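Local coordinates for LasR-specific antiactivator QslA domain-containing protein (Pseudomonas aeruginosa, PDB 4NG2) that probably acts as an antiactivator of the quorum-sensing regulator LasR, binding it and so holding back the LasR-driven response, at residues V32-A37 with L43-P48; N64-Q69 with T100-R105; D83-P88 with T92-A97. All coordinates share one frame; numbering follows the deposited sequence.

Contact 1: V32-A37 with L43-P48; sequences VEIPPA and LSLLWP
A two-stranded antiparallel beta hairpin joins strand 31-34 to strand 43-46, with Val-32 opposite Leu-45, Glu-33 opposite Ser-44 and Ile-34 opposite Leu-43. Val-32 and Leu-45 form a hydrogen-bonded pair: Val-32 N reaches Leu-45 O at 2.9 Å, and Leu-45 N returns to Val-32 O at 3.1 Å. At the other end Ile-34 N donates to Leu-43 O over 3.1 Å, almost straight at 169° and in the carbonyl plane, while the return bond from Leu-43 N to Ile-34 O is weak. Val-32, Ile-34, Leu-43 and Leu-45 all project from one face of the hairpin. Val-32 and Ile-34 pack on Ile-55 of helix 52-66, and Ile-34 also on Thr-100 of helix 88-107, whereas Leu-45 packs against a chain of another protein. Leu-46 shares backbone hydrogen bonds with that same chain. On the face with Glu-33, the non-hydrogen-bonded pair has a weak bond from Ser-44 OG to Glu-33 OE1, for which the Glu-33 chain folds at chi2 (-73°). On the apolar face, diagonally across the pairing, the Ile-34 tip CD1 meets Leu-45 CD2 at 3.9 Å.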
# COMPACT_ATOMS: atom_id res chain seq x y z
N VAL E 32 9.88 -14.16 -1.45
CA VAL E 32 10.94 -13.64 -2.29
C VAL E 32 11.82 -12.68 -1.48
O VAL E 32 11.34 -12.05 -0.53
CB VAL E 32 10.37 -12.90 -3.53
CG1 VAL E 32 9.57 -13.86 -4.43
CG2 VAL E 32 9.53 -11.69 -3.12
N GLU E 33 13.10 -12.56 -1.84
CA GLU E 33 14.03 -11.73 -1.08
C GLU E 33 14.64 -10.58 -1.88
O GLU E 33 15.12 -10.77 -3.00
CB GLU E 33 15.15 -12.59 -0.48
CG GLU E 33 14.78 -14.05 -0.22
CD GLU E 33 13.85 -14.22 0.96
OE1 GLU E 33 13.95 -13.44 1.93
OE2 GLU E 33 13.01 -15.15 0.90
N ILE E 34 14.61 -9.40 -1.28
CA ILE E 34 15.34 -8.25 -1.76
C ILE E 34 16.59 -8.09 -0.90
O ILE E 34 16.56 -7.49 0.18
CB ILE E 34 14.48 -6.98 -1.69
CG1 ILE E 34 13.37 -7.05 -2.75
CG2 ILE E 34 15.34 -5.73 -1.86
CD1 ILE E 34 12.37 -5.95 -2.65
N PRO E 35 17.72 -8.65 -1.38
CA PRO E 35 18.97 -8.71 -0.62
C PRO E 35 19.32 -7.37 0.02
O PRO E 35 18.86 -6.33 -0.44
CB PRO E 35 20.01 -9.07 -1.68
CG PRO E 35 19.23 -9.78 -2.75
CD PRO E 35 17.89 -9.13 -2.77
N PRO E 36 20.09 -7.40 1.10
CA PRO E 36 20.56 -6.20 1.82
C PRO E 36 21.50 -5.29 1.01
O PRO E 36 22.29 -5.77 0.21
CB PRO E 36 21.27 -6.79 3.04
CG PRO E 36 20.62 -8.15 3.24
CD PRO E 36 20.36 -8.65 1.84
N ALA E 37 21.41 -3.98 1.22
CA ALA E 37 22.24 -3.04 0.47
C ALA E 37 23.20 -2.32 1.39
O ALA E 37 24.36 -2.70 1.55
CB ALA E 37 21.38 -2.03 -0.25
N LEU E 43 14.60 -7.16 2.92
CA LEU E 43 13.14 -7.32 2.96
C LEU E 43 12.74 -8.73 2.53
O LEU E 43 13.20 -9.23 1.50
CB LEU E 43 12.43 -6.28 2.07
CG LEU E 43 11.77 -5.03 2.66
CD1 LEU E 43 10.94 -4.31 1.60
CD2 LEU E 43 10.90 -5.34 3.88
N SER E 44 11.88 -9.36 3.32
CA SER E 44 11.37 -10.68 2.98
C SER E 44 9.88 -10.50 2.76
O SER E 44 9.18 -10.03 3.64
CB SER E 44 11.61 -11.65 4.13
OG SER E 44 12.93 -11.52 4.61
N LEU E 45 9.41 -10.89 1.58
CA LEU E 45 8.13 -10.42 1.06
C LEU E 45 7.36 -11.57 0.48
O LEU E 45 7.90 -12.34 -0.30
CB LEU E 45 8.40 -9.41 -0.06
CG LEU E 45 8.18 -7.90 0.10
CD1 LEU E 45 8.17 -7.46 1.54
CD2 LEU E 45 9.21 -7.10 -0.75
N LEU E 46 6.09 -11.71 0.85
CA LEU E 46 5.24 -12.77 0.31
C LEU E 46 4.55 -12.29 -0.96
O LEU E 46 3.93 -11.24 -0.95
CB LEU E 46 4.17 -13.16 1.32
CG LEU E 46 2.92 -13.77 0.71
CD1 LEU E 46 3.18 -15.19 0.32
CD2 LEU E 46 1.78 -13.70 1.70
N TRP E 47 4.66 -13.07 -2.04
CA TRP E 47 4.09 -12.70 -3.34
C TRP E 47 3.11 -13.77 -3.78
O TRP E 47 3.32 -14.95 -3.52
CB TRP E 47 5.18 -12.55 -4.39
CG TRP E 47 4.96 -11.42 -5.33
CD1 TRP E 47 4.46 -11.49 -6.61
CD2 TRP E 47 5.24 -10.04 -5.08
NE1 TRP E 47 4.40 -10.24 -7.16
CE2 TRP E 47 4.88 -9.33 -6.25
CE3 TRP E 47 5.75 -9.34 -3.99
CZ2 TRP E 47 5.01 -7.94 -6.34
CZ3 TRP E 47 5.88 -7.97 -4.09
CH2 TRP E 47 5.52 -7.28 -5.25
N PRO E 48 2.02 -13.36 -4.44
CA PRO E 48 0.96 -14.29 -4.84
C PRO E 48 1.42 -15.34 -5.83
O PRO E 48 0.77 -16.38 -5.96
CB PRO E 48 -0.09 -13.37 -5.49
CG PRO E 48 0.14 -12.04 -4.84
CD PRO E 48 1.64 -11.96 -4.66

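Contact 2: N64-Q69 with T100-R105; sequences NWLADQ and TRLQQR
Two guanidinium groups, those of Arg-101 and Arg-105, each carry the same methyl, Leu-66 CD1, over one face. The methyl lies 3.9 Å from Arg-101 NH1 and 4.1 Å from Arg-105 NE, so one leucine branch serves both flat groups. At the edge of the Arg-101 plane, and within that plane, sits Arg-105 CA, one helical turn further on. These are apolar contacts with the faces of the arginines, and the polar partners lie elsewhere: Arg-105 NH1 makes a salt bridge to Asp-38 OD2, and Arg-101 NE a long, weak ion pair with Glu-63 OE1. The carboxylates probably ease the cost of bringing two positive groups so near each other.

Leu-66 points toward helix 88-107 from the last turn of helix 52-66, and with chi2 at 174° its CD1 is carried outward, far enough to reach across. The two arginines come from different directions. Arg-101 crosses the leucine at a slant, its chain bent at chi2 (43°), whereas Arg-105 runs alongside it in the opposite sense and bends at chi3. The same CD1 also touches Leu-102 CD2 at 4.3 Å, adding an apolar neighbour to the two charged ones. Leu-102 in turn packs on Ala-62 and Leu-74 of its own chain and on Leu-99 of the second subunit, so this patch adjoins the interface between the two copies.

Just past Leu-66 the chain leaves helical geometry at Ala-67. The contact is thus helix-to-helix packing within the QslA family region, where Leu-66, with Ala-62 a turn earlier, packs the C-terminal end of helix 52-66 on the long helix 88-107.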
# COMPACT_ATOMS: atom_id res chain seq x y z
N ASN E 64 22.17 -0.80 -11.51
CA ASN E 64 22.73 -0.30 -12.77
C ASN E 64 22.64 1.22 -12.87
O ASN E 64 23.58 1.86 -13.30
CB ASN E 64 22.05 -0.93 -13.99
CG ASN E 64 22.46 -2.37 -14.21
OD1 ASN E 64 23.26 -2.93 -13.46
ND2 ASN E 64 21.89 -2.99 -15.23
N TRP E 65 21.51 1.80 -12.48
CA TRP E 65 21.38 3.25 -12.61
C TRP E 65 22.21 3.94 -11.54
O TRP E 65 22.77 5.02 -11.76
CB TRP E 65 19.93 3.71 -12.54
CG TRP E 65 19.73 5.21 -12.71
CD1 TRP E 65 19.50 5.89 -13.88
CD2 TRP E 65 19.74 6.20 -11.68
NE1 TRP E 65 19.37 7.23 -13.63
CE2 TRP E 65 19.51 7.44 -12.29
CE3 TRP E 65 19.91 6.14 -10.29
CZ2 TRP E 65 19.46 8.63 -11.55
CZ3 TRP E 65 19.86 7.32 -9.57
CH2 TRP E 65 19.65 8.54 -10.19
N LEU E 66 22.29 3.33 -10.36
CA LEU E 66 23.08 3.95 -9.31
C LEU E 66 24.58 3.89 -9.65
O LEU E 66 25.27 4.92 -9.66
CB LEU E 66 22.75 3.33 -7.95
CG LEU E 66 21.35 3.72 -7.48
CD1 LEU E 66 20.99 3.00 -6.21
CD2 LEU E 66 21.23 5.22 -7.29
N ALA E 67 25.05 2.69 -9.99
CA ALA E 67 26.44 2.46 -10.41
C ALA E 67 26.82 3.24 -11.66
O ALA E 67 27.89 3.03 -12.22
CB ALA E 67 26.70 0.96 -10.62
N ASP E 68 25.94 4.14 -12.10
CA ASP E 68 26.24 5.03 -13.21
C ASP E 68 26.59 6.43 -12.71
O ASP E 68 26.14 6.87 -11.64
CB ASP E 68 25.08 5.08 -14.21
CG ASP E 68 25.01 3.82 -15.09
OD1 ASP E 68 25.74 2.85 -14.80
OD2 ASP E 68 24.22 3.81 -16.05
N GLN E 69 27.43 7.11 -13.48
CA GLN E 69 28.11 8.32 -13.01
C GLN E 69 27.15 9.47 -12.74
O GLN E 69 26.22 9.35 -11.94
CB GLN E 69 29.21 8.74 -14.00
CG GLN E 69 30.64 8.36 -13.57
CD GLN E 69 30.91 6.85 -13.56
OE1 GLN E 69 31.32 6.27 -14.57
NE2 GLN E 69 30.69 6.22 -12.41
N THR E 100 12.59 -0.39 -3.48
CA THR E 100 13.25 -0.77 -2.24
C THR E 100 14.76 -0.52 -2.33
O THR E 100 15.38 -0.05 -1.36
CB THR E 100 13.01 -2.23 -1.90
OG1 THR E 100 11.63 -2.40 -1.60
CG2 THR E 100 13.83 -2.64 -0.71
N ARG E 101 15.32 -0.82 -3.49
CA ARG E 101 16.73 -0.53 -3.76
C ARG E 101 17.01 0.98 -3.75
O ARG E 101 18.07 1.40 -3.29
CB ARG E 101 17.20 -1.18 -5.06
CG ARG E 101 18.71 -1.14 -5.21
CD ARG E 101 19.40 -1.50 -3.89
NE ARG E 101 20.85 -1.33 -3.93
CZ ARG E 101 21.50 -0.25 -3.48
NH1 ARG E 101 20.84 0.78 -2.96
NH2 ARG E 101 22.82 -0.19 -3.56
N LEU E 102 16.08 1.79 -4.25
CA LEU E 102 16.25 3.25 -4.16
C LEU E 102 15.96 3.78 -2.75
O LEU E 102 16.10 4.99 -2.49
CB LEU E 102 15.35 3.99 -5.16
CG LEU E 102 15.38 3.72 -6.66
CD1 LEU E 102 14.65 4.85 -7.35
CD2 LEU E 102 16.80 3.63 -7.18
N GLN E 103 15.53 2.90 -1.86
CA GLN E 103 15.27 3.28 -0.48
C GLN E 103 16.52 2.96 0.32
O GLN E 103 17.10 3.84 0.97
CB GLN E 103 14.08 2.49 0.07
CG GLN E 103 14.05 2.35 1.59
CD GLN E 103 12.69 1.89 2.07
OE1 GLN E 103 11.73 2.67 2.10
NE2 GLN E 103 12.59 0.61 2.44
N GLN E 104 16.94 1.70 0.25
CA GLN E 104 18.21 1.27 0.80
C GLN E 104 19.30 2.32 0.62
O GLN E 104 20.09 2.53 1.53
CB GLN E 104 18.65 -0.05 0.17
CG GLN E 104 18.11 -1.30 0.85
CD GLN E 104 18.29 -2.54 -0.01
OE1 GLN E 104 18.55 -2.44 -1.22
NE2 GLN E 104 18.15 -3.72 0.59
N ARG E 105 19.35 3.00 -0.52
CA ARG E 105 20.39 4.02 -0.69
C ARG E 105 19.95 5.46 -0.45
O ARG E 105 20.75 6.38 -0.57
CB ARG E 105 21.12 3.91 -2.03
CG ARG E 105 22.59 4.37 -1.90
CD ARG E 105 23.19 4.91 -3.18
NE ARG E 105 24.17 4.02 -3.81
CZ ARG E 105 24.51 2.80 -3.39
NH1 ARG E 105 23.97 2.25 -2.29
NH2 ARG E 105 25.40 2.10 -4.08

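Contact 3: D83-P88 with T92-A97; sequences DSLPTP and TAFEVA
Phe-94 has CG anti to its backbone N (chi1 165°), and Leu-85 has CG anti to its carbonyl carbon (chi1 -63°) with CD1 extended beyond it; these torsions turn the two side chains to meet at about a right angle. Leu-85 CD1 presses against Phe-94 CB at 3.3 Å, a tight fit, and lies 3.7 Å from Phe-94 CD2, approaching the ring obliquely. Around this pair Lys-57 of helix 52-66 touches Leu-85, while Gln-61 of that helix and Arg-82 of helix 74-83 pack on Phe-94.

Further along, the chain enters helix 88-107. Thr-87 occupies the N-cap position, and its side chain caps a backbone N in the first turn. Pro-88 O then accepts the first-turn bond from Thr-92 N, at 3.0 Å and 152°, the donor tilted 20° from the carbonyl plane. Thr-92 CG2 packs beside that same oxygen at 3.6 Å.

Chemically, an apolar contact, buried Leu-85 against Phe-94, lies beside a helix start, where the Thr-87 cap and the regular i to i+4 bond from Thr-92 N to Pro-88 O satisfy polar groups.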
# COMPACT_ATOMS: atom_id res chain seq x y z
N ASP E 83 8.63 -2.60 -18.43
CA ASP E 83 8.08 -2.96 -19.74
C ASP E 83 8.64 -4.29 -20.27
O ASP E 83 8.03 -4.93 -21.12
CB ASP E 83 8.35 -1.83 -20.74
CG ASP E 83 7.79 -2.11 -22.12
OD1 ASP E 83 6.55 -2.02 -22.30
OD2 ASP E 83 8.59 -2.41 -23.03
N SER E 84 9.78 -4.74 -19.76
CA SER E 84 10.34 -5.99 -20.27
C SER E 84 9.71 -7.20 -19.58
O SER E 84 9.96 -8.34 -19.96
CB SER E 84 11.85 -6.01 -20.14
OG SER E 84 12.24 -5.88 -18.79
N LEU E 85 8.87 -6.93 -18.58
CA LEU E 85 8.16 -8.00 -17.87
C LEU E 85 6.72 -8.10 -18.33
O LEU E 85 6.00 -7.10 -18.42
CB LEU E 85 8.26 -7.79 -16.35
CG LEU E 85 9.70 -7.86 -15.87
CD1 LEU E 85 9.91 -7.11 -14.58
CD2 LEU E 85 10.10 -9.30 -15.74
N PRO E 86 6.27 -9.32 -18.62
CA PRO E 86 5.00 -9.45 -19.35
C PRO E 86 3.71 -9.54 -18.51
O PRO E 86 2.66 -9.22 -19.04
CB PRO E 86 5.22 -10.72 -20.18
CG PRO E 86 6.16 -11.56 -19.35
CD PRO E 86 7.00 -10.60 -18.51
N THR E 87 3.78 -9.96 -17.25
CA THR E 87 2.56 -10.02 -16.42
C THR E 87 2.48 -8.90 -15.37
O THR E 87 3.50 -8.51 -14.78
CB THR E 87 2.44 -11.37 -15.67
OG1 THR E 87 3.57 -11.53 -14.79
CG2 THR E 87 2.41 -12.54 -16.64
N PRO E 88 1.27 -8.38 -15.12
CA PRO E 88 1.04 -7.40 -14.06
C PRO E 88 1.78 -7.80 -12.80
O PRO E 88 2.40 -6.97 -12.15
CB PRO E 88 -0.47 -7.51 -13.80
CG PRO E 88 -1.02 -8.46 -14.88
CD PRO E 88 0.04 -8.66 -15.88
N THR E 92 4.81 -5.60 -10.91
CA THR E 92 4.75 -5.01 -9.59
C THR E 92 5.85 -5.58 -8.70
O THR E 92 6.28 -4.92 -7.77
CB THR E 92 3.35 -5.12 -8.92
OG1 THR E 92 2.94 -6.48 -8.85
CG2 THR E 92 2.34 -4.35 -9.72
N ALA E 93 6.32 -6.79 -8.99
CA ALA E 93 7.45 -7.33 -8.25
C ALA E 93 8.68 -6.51 -8.59
O ALA E 93 9.49 -6.20 -7.71
CB ALA E 93 7.67 -8.79 -8.58
N PHE E 94 8.81 -6.15 -9.86
CA PHE E 94 9.92 -5.34 -10.32
C PHE E 94 9.84 -3.94 -9.71
O PHE E 94 10.86 -3.36 -9.37
CB PHE E 94 9.92 -5.27 -11.85
CG PHE E 94 10.80 -4.20 -12.42
CD1 PHE E 94 10.40 -2.88 -12.40
CD2 PHE E 94 12.03 -4.51 -12.97
CE1 PHE E 94 11.21 -1.87 -12.92
CE2 PHE E 94 12.85 -3.51 -13.49
CZ PHE E 94 12.43 -2.18 -13.46
N GLU E 95 8.65 -3.38 -9.60
CA GLU E 95 8.52 -2.03 -9.06
C GLU E 95 8.91 -2.00 -7.59
O GLU E 95 9.61 -1.09 -7.14
CB GLU E 95 7.09 -1.51 -9.18
CG GLU E 95 6.56 -1.46 -10.58
CD GLU E 95 5.11 -1.00 -10.63
OE1 GLU E 95 4.36 -1.18 -9.63
OE2 GLU E 95 4.71 -0.46 -11.68
N VAL E 96 8.40 -2.98 -6.84
CA VAL E 96 8.68 -3.09 -5.42
C VAL E 96 10.19 -3.25 -5.21
O VAL E 96 10.77 -2.54 -4.40
CB VAL E 96 7.85 -4.23 -4.74
CG1 VAL E 96 8.34 -4.47 -3.32
CG2 VAL E 96 6.39 -3.86 -4.70
N ALA E 97 10.84 -4.13 -5.97
CA ALA E 97 12.28 -4.36 -5.79
C ALA E 97 13.10 -3.11 -6.10
O ALA E 97 13.92 -2.68 -5.31
CB ALA E 97 12.75 -5.52 -6.65

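From the N terminus, contact 1 comes first and closes the hairpin across an eight-residue loop, 35-42. Strand 43-46 then leads into helix 52-66, whose end opens contact 2; that contact spans thirty residues, mostly helix, before it closes on helix 88-107. Contact 3 falls wholly within this span, a short local closure where the loop after helix 74-83 turns into helix 88-107, so contacts 2 and 3 share that helix while their centres stay about 17 Å apart. Residues flanking the two strands meet that helix at two places: Pro-35 O probably bonds Gln-104 NE2, and the Trp-47 ring packs on Ala-93. Helix 88-107 thereby ties all three together.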